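Local coordinates for protein alpha-fucosidase (Bifidobacterium bifidum, PDB 2EAD) that probably releases alpha-1,2-linked L-fucose from glycans by hydrolysis, this chain being the family 95 catalytic portion of a longer bifidobacterial fucosidase, at residues Lys845-Lys850 and Leu882-Thr887; Thr799-Ala804 and Phe823-Thr828; Arg678-Leu683 and Arg708-Lys713. The protein carries 1 engineered substitution. All coordinates share one frame; numbering follows the deposited sequence.

Contacts 1 and 2 lie in one beta domain, within the C-terminal domain of glycoside hydrolase family 95, whereas contact 3 belongs to the helical catalytic domain. Along the chain contact 3 closes first, then contact 2, then contact 1. The centres of contacts 1 and 2 lie 13 Å apart and the two meet directly: strands 794-801 and 847-851 are parallel neighbours in the mixed sheet. Contact 1 thus pairs strands within that sheet, while contact 2 packs it against the antiparallel sheet containing strand 823-830, and together they build the two-sheet domain. Contact 3, about 28 Å from contact 2 and 36 Å from contact 1, centre to centre, fixes a loop to a helix end.

Contact 1 (Lys845-Lys850 and Leu882-Thr887); sequences KQAAVK and LVFDTT
The ring of Phe884 carries the methyl of Ala847 over one face: CB stands 3.7 Å from the ring centroid, 18° off the normal, a CH-pi contact displaced toward CE1 and CZ. Val849 approaches it obliquely, its CG2 4.2 Å from Phe884 CE2. A chi1 of 52°, CG between the backbone N and the carbonyl carbon, turns the ring toward the Ala847 methyl. Two further flat groups, the Gln846 amide and the Asp885 carboxylate, lie with planes 23° apart and are joined by a water that accepts from NE2 and donates to OD1. Alongside, the antiparallel backbones pair Ala847 with Phe884 and Val849 with Leu882, each through two hydrogen bonds. Beyond them, Thr886 OG1 donates to Lys845 O at 2.6 Å from above the carbonyl plane, and its CG2 rests 3.7 Å from Ala847 CB. A valine in place of Thr886 has no hydroxyl to donate, which would probably leave the Lys845 carbonyl without this partner and the chain beyond the ladder freer to move. Within the mixed sheet of the family 95 C-terminal domain, strand 794-801 flanks this antiparallel ladder beside strand 847-851, while Leu839 of strand 833-841 and Ile894 of strand 890-896 pack on the face bearing Ala847, Val849 and Leu882.

Contact 2 (Thr799-Ala804 and Phe823-Thr828); sequences TNILPA and FTVGTT
Ile801 and Val825 meet at the heart of a beta-sandwich, where strand 799-801 of the mixed sheet faces strand 823-828 of the antiparallel one. The strand axes approach to 9.5 Å and cross at -19°, nearly parallel, with no hydrogen bond between the segments: side chains alone fill the interface. Thr799 and Ile801 point from one sheet, Phe823, Val825 and Thr827 from the other, as expected when every second residue of a strand faces inward.

Orientation distinguishes the pairs. Ile801 lies aslant to both of its partners and divides its branches between them. Its CD1 reaches Val825 CG1 at 3.6 Å, while its CG2 meets Thr827 CG2, also at 3.6 Å. Chi1 of -61° puts CG2 anti to the backbone N and CG1 beside it, and the turn at chi2 carries CD1 to Val825, so the two branches diverge along the opposing strand. Val825 is forked in the same way: CG1 takes Ile801, and CG2 passes alongside Thr799 CG2 at 4.2 Å, the two side chains running past each other in opposite directions. Thr799 also brings its hydroxyl obliquely near the Phe823 ring, OG1 4.2 Å from Phe823 CD2.

At the other end the chain turns out of the strand at Leu802, whose positive phi of 49° breaks the extended course. The end of the leucine nevertheless reaches the interface and meets Thr827 tip to tip. Leu839 and Val837 of strand 833-841, Ala819 of strand 812-819 and Leu781 of strand 781-782 continue the apolar filling around these side chains. The methyl of Thr827 thus touches two neighbours, Ile801 and, at its tip, Leu802, whose CD1 lies 3.8 Å from Thr827 CG2.

Contact 3 (Arg678-Leu683 and Arg708-Lys713); sequences RHMSHL and RYRCFK
Arg710 grips the backbone of His679 side-on: NE and NH2 both donate to the single carbonyl oxygen, with NE 2.9 Å and NH2 3.0 Å from His679 O. That oxygen lies only 4° out of the guanidinium plane, and NE approaches within the carbonyl plane, so the fork fixes the rotation of the arginine's end. Bends at chi2 (-67°) and chi3 bring the group from the helix to the loop. CE1 of His682 sits over one guanidinium face, 3.4 Å from Arg710 NH2, with the two planes 27° apart. A salt bridge from Arg710 NH2 to Glu652 completes the polar, buried side of the contact and probably offsets the arginine's charge.

The rest is looser. Met680 slides past the aliphatic stem of Arg710 in the opposite direction, CG to CG 3.9 Å, and its sulfur stands 4.2 Å from Cys711 SG. A water accepts a hydrogen bond from Ser681 N and a weak one from Arg710 NH2, beside the fork. Farther along the helix end, toward solvent, NH1 of the exposed Arg708 lies over the face of the Phe712 ring, within segment 708-713.

Helix 697-711 thus meets, through its last turn, the loop that precedes it, and helix 722-735 backs Met680 and Cys711, a helix-and-loop packing that belongs to the (alpha/alpha)6 barrel of family 95 catalytic domains.

Contact 1 (Lys845-Lys850 and Leu882-Thr887)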
loop_
_atom_site.group_PDB
_atom_site.type_symbol
_atom_site.label_atom_id
_atom_site.label_comp_id
_atom_site.label_asym_id
_atom_site.label_seq_id
_atom_site.Cartn_x
_atom_site.Cartn_y
_atom_site.Cartn_z
ATOM N N LYS A 845 17.326 14.110 -16.962
ATOM C CA LYS A 845 18.376 13.150 -16.605
ATOM C C LYS A 845 18.820 12.345 -17.816
ATOM O O LYS A 845 18.037 12.120 -18.735
ATOM C CB LYS A 845 17.949 12.212 -15.460
ATOM C CG LYS A 845 17.424 12.929 -14.240
ATOM C CD LYS A 845 18.528 13.698 -13.513
ATOM C CE LYS A 845 18.004 15.001 -12.860
ATOM N NZ LYS A 845 17.150 14.812 -11.612
ATOM N N GLN A 846 20.073 11.926 -17.838
ATOM C CA GLN A 846 20.543 11.122 -18.958
ATOM C C GLN A 846 19.706 9.853 -19.104
ATOM O O GLN A 846 19.564 9.119 -18.128
ATOM C CB GLN A 846 21.983 10.718 -18.729
ATOM C CG GLN A 846 22.580 10.011 -19.923
ATOM C CD GLN A 846 23.667 9.071 -19.520
ATOM O OE1 GLN A 846 23.524 8.306 -18.546
ATOM N NE2 GLN A 846 24.774 9.107 -20.252
ATOM N N ALA A 847 19.175 9.591 -20.311
ATOM C CA ALA A 847 18.481 8.336 -20.606
ATOM C C ALA A 847 19.376 7.119 -20.864
ATOM O O ALA A 847 20.449 7.188 -21.513
ATOM C CB ALA A 847 17.485 8.525 -21.758
ATOM N N ALA A 848 18.933 5.974 -20.352
ATOM C CA ALA A 848 19.618 4.714 -20.615
ATOM C C ALA A 848 18.520 3.665 -20.728
ATOM O O ALA A 848 17.803 3.429 -19.744
ATOM C CB ALA A 848 20.580 4.393 -19.498
ATOM N N VAL A 849 18.329 3.107 -21.932
ATOM C CA VAL A 849 17.116 2.345 -22.206
ATOM C C VAL A 849 17.445 0.939 -22.663
ATOM O O VAL A 849 18.164 0.754 -23.650
ATOM C CB VAL A 849 16.173 3.029 -23.247
ATOM C CG1 VAL A 849 14.824 2.247 -23.381
ATOM C CG2 VAL A 849 15.881 4.471 -22.876
ATOM N N LYS A 850 16.912 -0.045 -21.935
ATOM C CA LYS A 850 16.975 -1.426 -22.377
ATOM C C LYS A 850 15.645 -1.729 -23.054
ATOM O O LYS A 850 14.587 -1.256 -22.623
ATOM C CB LYS A 850 17.220 -2.354 -21.186
ATOM C CG LYS A 850 17.385 -3.823 -21.536
ATOM C CD LYS A 850 17.786 -4.651 -20.324
ATOM C CE LYS A 850 18.093 -6.104 -20.711
ATOM N NZ LYS A 850 18.376 -6.966 -19.480
ATOM N N LEU A 882 20.499 1.775 -25.083
ATOM C CA LEU A 882 20.611 3.010 -25.824
ATOM C C LEU A 882 20.765 4.114 -24.794
ATOM O O LEU A 882 19.919 4.269 -23.915
ATOM C CB LEU A 882 19.359 3.246 -26.656
ATOM C CG LEU A 882 19.283 2.480 -27.971
ATOM C CD1 LEU A 882 17.850 2.620 -28.508
ATOM C CD2 LEU A 882 20.343 2.994 -28.977
ATOM N N VAL A 883 21.879 4.837 -24.858
ATOM C CA VAL A 883 22.075 5.953 -23.949
ATOM C C VAL A 883 22.179 7.307 -24.686
ATOM O O VAL A 883 22.772 7.414 -25.787
ATOM C CB VAL A 883 23.182 5.670 -22.836
ATOM C CG1 VAL A 883 23.634 4.187 -22.835
ATOM C CG2 VAL A 883 24.362 6.594 -22.916
ATOM N N PHE A 884 21.567 8.320 -24.102
ATOM C CA PHE A 884 21.526 9.623 -24.728
ATOM C C PHE A 884 21.154 10.680 -23.708
ATOM O O PHE A 884 20.445 10.394 -22.747
ATOM C CB PHE A 884 20.583 9.644 -25.952
ATOM C CG PHE A 884 19.202 9.132 -25.682
ATOM C CD1 PHE A 884 18.165 10.020 -25.417
ATOM C CD2 PHE A 884 18.927 7.758 -25.703
ATOM C CE1 PHE A 884 16.865 9.554 -25.184
ATOM C CE2 PHE A 884 17.642 7.284 -25.456
ATOM C CZ PHE A 884 16.609 8.186 -25.202
ATOM N N ASP A 885 21.686 11.888 -23.896
ATOM C CA ASP A 885 21.335 13.023 -23.046
ATOM C C ASP A 885 19.900 13.442 -23.317
ATOM O O ASP A 885 19.361 13.188 -24.399
ATOM C CB ASP A 885 22.298 14.197 -23.269
ATOM C CG ASP A 885 23.728 13.863 -22.896
ATOM O OD1 ASP A 885 23.948 13.033 -21.981
ATOM O OD2 ASP A 885 24.652 14.450 -23.516
ATOM N N THR A 886 19.256 14.046 -22.324
ATOM C CA THR A 886 17.896 14.520 -22.517
ATOM C C THR A 886 17.734 15.933 -22.011
ATOM O O THR A 886 18.571 16.428 -21.263
ATOM C CB THR A 886 16.790 13.634 -21.825
ATOM O OG1 THR A 886 16.865 13.795 -20.402
ATOM C CG2 THR A 886 16.900 12.148 -22.221
ATOM N N THR A 887 16.635 16.550 -22.426
ATOM C CA THR A 887 16.231 17.882 -21.997
ATOM C C THR A 887 14.892 17.727 -21.298
ATOM O O THR A 887 14.020 16.992 -21.790
ATOM C CB THR A 887 16.065 18.806 -23.235
ATOM O OG1 THR A 887 17.341 18.993 -23.837
ATOM C CG2 THR A 887 15.498 20.144 -22.861
HETATM O O HOH W 1 24.693 10.555 -22.658
#

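Contact 2 (Thr799-Ala804 and Phe823-Thr828)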
loop_
_atom_site.group_PDB
_atom_site.type_symbol
_atom_site.label_atom_id
_atom_site.label_comp_id
_atom_site.label_asym_id
_atom_site.label_seq_id
_atom_site.Cartn_x
_atom_site.Cartn_y
_atom_site.Cartn_z
ATOM N N THR A 799 16.064 2.526 -17.667
ATOM C CA THR A 799 14.680 2.294 -18.089
ATOM C C THR A 799 14.638 0.967 -18.851
ATOM O O THR A 799 15.284 0.798 -19.881
ATOM C CB THR A 799 14.199 3.469 -18.969
ATOM O OG1 THR A 799 14.420 4.697 -18.268
ATOM C CG2 THR A 799 12.701 3.345 -19.366
ATOM N N ASN A 800 13.875 0.023 -18.326
ATOM C CA ASN A 800 13.789 -1.298 -18.929
ATOM C C ASN A 800 12.371 -1.511 -19.502
ATOM O O ASN A 800 11.391 -1.701 -18.759
ATOM C CB ASN A 800 14.182 -2.363 -17.896
ATOM C CG ASN A 800 14.343 -3.748 -18.502
ATOM O OD1 ASN A 800 13.991 -3.996 -19.664
ATOM N ND2 ASN A 800 14.865 -4.661 -17.705
ATOM N N ILE A 801 12.288 -1.485 -20.831
ATOM C CA ILE A 801 11.025 -1.566 -21.534
ATOM C C ILE A 801 10.633 -3.035 -21.742
ATOM O O ILE A 801 11.421 -3.818 -22.234
ATOM C CB ILE A 801 11.118 -0.856 -22.932
ATOM C CG1 ILE A 801 11.466 0.641 -22.811
ATOM C CG2 ILE A 801 9.861 -1.098 -23.758
ATOM C CD1 ILE A 801 10.493 1.509 -22.001
ATOM N N LEU A 802 9.411 -3.384 -21.359
ATOM C CA LEU A 802 8.876 -4.746 -21.498
ATOM C C LEU A 802 9.817 -5.827 -20.974
ATOM O O LEU A 802 10.164 -6.780 -21.716
ATOM C CB LEU A 802 8.449 -5.024 -22.959
ATOM C CG LEU A 802 7.446 -4.022 -23.541
ATOM C CD1 LEU A 802 7.290 -4.221 -25.047
ATOM C CD2 LEU A 802 6.042 -4.086 -22.822
ATOM N N PRO A 803 10.212 -5.710 -19.678
ATOM C CA PRO A 803 11.098 -6.702 -19.085
ATOM C C PRO A 803 10.506 -8.096 -18.849
ATOM O O PRO A 803 11.266 -9.060 -18.704
ATOM C CB PRO A 803 11.446 -6.089 -17.730
ATOM C CG PRO A 803 10.264 -5.231 -17.380
ATOM C CD PRO A 803 9.859 -4.646 -18.710
ATOM N N ALA A 804 9.186 -8.194 -18.729
ATOM C CA ALA A 804 8.550 -9.489 -18.491
ATOM C C ALA A 804 7.181 -9.528 -19.125
ATOM O O ALA A 804 6.155 -9.692 -18.439
ATOM C CB ALA A 804 8.475 -9.820 -16.968
ATOM N N PHE A 823 11.117 9.713 -15.774
ATOM C CA PHE A 823 10.708 9.636 -17.159
ATOM C C PHE A 823 9.298 9.106 -17.192
ATOM O O PHE A 823 9.002 8.108 -16.524
ATOM C CB PHE A 823 11.612 8.657 -17.922
ATOM C CG PHE A 823 13.054 9.030 -17.900
ATOM C CD1 PHE A 823 13.595 9.847 -18.913
ATOM C CD2 PHE A 823 13.876 8.606 -16.867
ATOM C CE1 PHE A 823 14.930 10.202 -18.894
ATOM C CE2 PHE A 823 15.246 8.970 -16.834
ATOM C CZ PHE A 823 15.764 9.769 -17.867
ATOM N N THR A 824 8.431 9.749 -17.965
ATOM C CA THR A 824 7.123 9.189 -18.264
ATOM C C THR A 824 7.242 8.288 -19.506
ATOM O O THR A 824 7.862 8.649 -20.527
ATOM C CB THR A 824 6.070 10.284 -18.422
ATOM O OG1 THR A 824 6.092 11.090 -17.238
ATOM C CG2 THR A 824 4.647 9.672 -18.580
ATOM N N VAL A 825 6.692 7.085 -19.392
ATOM C CA VAL A 825 6.947 6.059 -20.395
ATOM C C VAL A 825 5.672 5.568 -21.034
ATOM O O VAL A 825 4.722 5.210 -20.337
ATOM C CB VAL A 825 7.676 4.842 -19.792
ATOM C CG1 VAL A 825 7.855 3.735 -20.831
ATOM C CG2 VAL A 825 9.003 5.246 -19.168
ATOM N N GLY A 826 5.677 5.528 -22.372
ATOM C CA GLY A 826 4.640 4.832 -23.129
ATOM C C GLY A 826 5.274 3.824 -24.065
ATOM O O GLY A 826 6.384 4.038 -24.570
ATOM N N THR A 827 4.598 2.702 -24.273
ATOM C CA THR A 827 5.140 1.621 -25.109
ATOM C C THR A 827 4.012 0.958 -25.874
ATOM O O THR A 827 2.917 0.719 -25.322
ATOM C CB THR A 827 5.857 0.527 -24.278
ATOM O OG1 THR A 827 6.790 1.141 -23.382
ATOM C CG2 THR A 827 6.622 -0.449 -25.209
ATOM N N THR A 828 4.287 0.703 -27.148
ATOM C CA THR A 828 3.392 -0.052 -28.016
ATOM C C THR A 828 4.130 -1.278 -28.505
ATOM O O THR A 828 5.308 -1.195 -28.869
ATOM C CB THR A 828 2.910 0.807 -29.201
ATOM O OG1 THR A 828 2.280 1.967 -28.669
ATOM C CG2 THR A 828 1.853 0.038 -30.054
#

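Contact 3 (Arg678-Leu683 and Arg708-Lys713)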
loop_
_atom_site.group_PDB
_atom_site.type_symbol
_atom_site.label_atom_id
_atom_site.label_comp_id
_atom_site.label_asym_id
_atom_site.label_seq_id
_atom_site.Cartn_x
_atom_site.Cartn_y
_atom_site.Cartn_z
ATOM N N ARG A 678 4.797 -20.205 2.782
ATOM C CA ARG A 678 4.093 -19.093 2.141
ATOM C C ARG A 678 4.897 -17.807 1.970
ATOM O O ARG A 678 4.736 -17.116 0.948
ATOM C CB ARG A 678 2.797 -18.828 2.870
ATOM C CG ARG A 678 1.836 -17.922 2.090
ATOM C CD ARG A 678 0.683 -17.542 2.987
ATOM N NE ARG A 678 -0.406 -16.898 2.236
ATOM C CZ ARG A 678 -1.315 -16.129 2.814
ATOM N NH1 ARG A 678 -1.202 -15.901 4.121
ATOM N NH2 ARG A 678 -2.270 -15.540 2.094
ATOM N N HIS A 679 5.700 -17.450 2.978
ATOM C CA HIS A 679 6.505 -16.243 2.930
ATOM C C HIS A 679 7.762 -16.504 2.113
ATOM O O HIS A 679 8.240 -17.633 2.046
ATOM C CB HIS A 679 6.962 -15.824 4.338
ATOM C CG HIS A 679 5.846 -15.473 5.269
ATOM N ND1 HIS A 679 5.565 -14.174 5.633
ATOM C CD2 HIS A 679 4.911 -16.245 5.868
ATOM C CE1 HIS A 679 4.539 -14.164 6.467
ATOM N NE2 HIS A 679 4.124 -15.410 6.625
ATOM N N MET A 680 8.312 -15.447 1.528
ATOM C CA MET A 680 9.627 -15.492 0.911
ATOM C C MET A 680 10.436 -14.276 1.362
ATOM O O MET A 680 10.843 -13.429 0.542
ATOM C CB MET A 680 9.539 -15.506 -0.630
ATOM C CG MET A 680 8.629 -16.586 -1.201
ATOM S SD MET A 680 8.285 -16.561 -2.978
ATOM C CE MET A 680 7.928 -14.853 -3.397
ATOM N N SER A 681 10.712 -14.234 2.664
ATOM C CA SER A 681 11.300 -13.039 3.303
ATOM C C SER A 681 12.722 -12.788 2.854
ATOM O O SER A 681 13.162 -11.670 2.866
ATOM C CB SER A 681 11.204 -13.177 4.830
ATOM O OG SER A 681 9.820 -13.161 5.204
ATOM N N HIS A 682 13.409 -13.845 2.400
ATOM C CA HIS A 682 14.790 -13.744 1.970
ATOM C C HIS A 682 14.924 -13.281 0.523
ATOM O O HIS A 682 16.038 -13.185 0.014
ATOM C CB HIS A 682 15.518 -15.098 2.169
ATOM C CG HIS A 682 14.943 -16.220 1.344
ATOM N ND1 HIS A 682 13.595 -16.529 1.325
ATOM C CD2 HIS A 682 15.543 -17.102 0.503
ATOM C CE1 HIS A 682 13.389 -17.543 0.497
ATOM N NE2 HIS A 682 14.557 -17.915 -0.002
ATOM N N LEU A 683 13.797 -13.048 -0.152
ATOM C CA LEU A 683 13.835 -12.567 -1.536
ATOM C C LEU A 683 13.481 -11.082 -1.708
ATOM O O LEU A 683 13.321 -10.631 -2.840
ATOM C CB LEU A 683 12.983 -13.458 -2.483
ATOM C CG LEU A 683 13.349 -14.957 -2.557
ATOM C CD1 LEU A 683 12.416 -15.667 -3.519
ATOM C CD2 LEU A 683 14.754 -15.194 -3.036
ATOM N N ARG A 708 10.963 -20.934 -7.662
ATOM C CA ARG A 708 10.348 -22.178 -8.165
ATOM C C ARG A 708 10.062 -23.191 -7.046
ATOM O O ARG A 708 8.995 -23.825 -7.019
ATOM C CB ARG A 708 11.206 -22.813 -9.256
ATOM C CG ARG A 708 10.687 -24.170 -9.630
ATOM C CD ARG A 708 10.995 -24.555 -11.033
ATOM N NE ARG A 708 10.458 -25.897 -11.267
ATOM C CZ ARG A 708 9.437 -26.167 -12.071
ATOM N NH1 ARG A 708 8.845 -25.176 -12.763
ATOM N NH2 ARG A 708 9.022 -27.432 -12.188
ATOM N N TYR A 709 11.005 -23.342 -6.116
ATOM C CA TYR A 709 10.778 -24.234 -4.992
ATOM C C TYR A 709 9.577 -23.762 -4.145
ATOM O O TYR A 709 8.764 -24.581 -3.711
ATOM C CB TYR A 709 12.023 -24.311 -4.125
ATOM C CG TYR A 709 13.092 -25.307 -4.525
ATOM C CD1 TYR A 709 12.908 -26.678 -4.325
ATOM C CD2 TYR A 709 14.319 -24.875 -5.005
ATOM C CE1 TYR A 709 13.928 -27.607 -4.642
ATOM C CE2 TYR A 709 15.339 -25.790 -5.331
ATOM C CZ TYR A 709 15.140 -27.147 -5.131
ATOM O OH TYR A 709 16.160 -28.049 -5.452
ATOM N N ARG A 710 9.452 -22.454 -3.921
ATOM C CA ARG A 710 8.374 -21.950 -3.083
ATOM C C ARG A 710 7.032 -22.030 -3.765
ATOM O O ARG A 710 6.017 -22.253 -3.088
ATOM C CB ARG A 710 8.608 -20.490 -2.630
ATOM C CG ARG A 710 9.642 -20.294 -1.512
ATOM C CD ARG A 710 9.202 -20.882 -0.148
ATOM N NE ARG A 710 9.524 -19.927 0.893
ATOM C CZ ARG A 710 10.702 -19.843 1.492
ATOM N NH1 ARG A 710 11.660 -20.710 1.189
ATOM N NH2 ARG A 710 10.907 -18.908 2.419
ATOM N N CYS A 711 7.014 -21.849 -5.088
ATOM C CA CYS A 711 5.765 -21.530 -5.816
ATOM C C CYS A 711 5.138 -22.685 -6.580
ATOM O O CYS A 711 3.994 -22.577 -7.038
ATOM C CB CYS A 711 5.980 -20.374 -6.785
ATOM S SG CYS A 711 6.270 -18.790 -5.912
ATOM N N PHE A 712 5.896 -23.773 -6.725
ATOM C CA PHE A 712 5.423 -24.913 -7.489
ATOM C C PHE A 712 5.289 -26.145 -6.577
ATOM O O PHE A 712 6.007 -26.280 -5.573
ATOM C CB PHE A 712 6.375 -25.186 -8.664
ATOM C CG PHE A 712 6.266 -24.212 -9.797
ATOM C CD1 PHE A 712 5.616 -24.569 -10.983
ATOM C CD2 PHE A 712 6.875 -22.961 -9.731
ATOM C CE1 PHE A 712 5.549 -23.680 -12.047
ATOM C CE2 PHE A 712 6.825 -22.081 -10.791
ATOM C CZ PHE A 712 6.149 -22.427 -11.957
ATOM N N LYS A 713 4.335 -27.015 -6.894
ATOM C CA LYS A 713 4.262 -28.340 -6.257
ATOM C C LYS A 713 4.346 -29.297 -7.420
ATOM O O LYS A 713 3.508 -29.257 -8.313
ATOM C CB LYS A 713 2.940 -28.519 -5.500
ATOM C CG LYS A 713 2.673 -29.911 -4.876
ATOM C CD LYS A 713 3.801 -30.347 -3.947
ATOM C CE LYS A 713 3.268 -30.841 -2.565
ATOM N NZ LYS A 713 4.355 -31.352 -1.632
HETATM O O HOH W 2 10.303 -16.674 4.347
#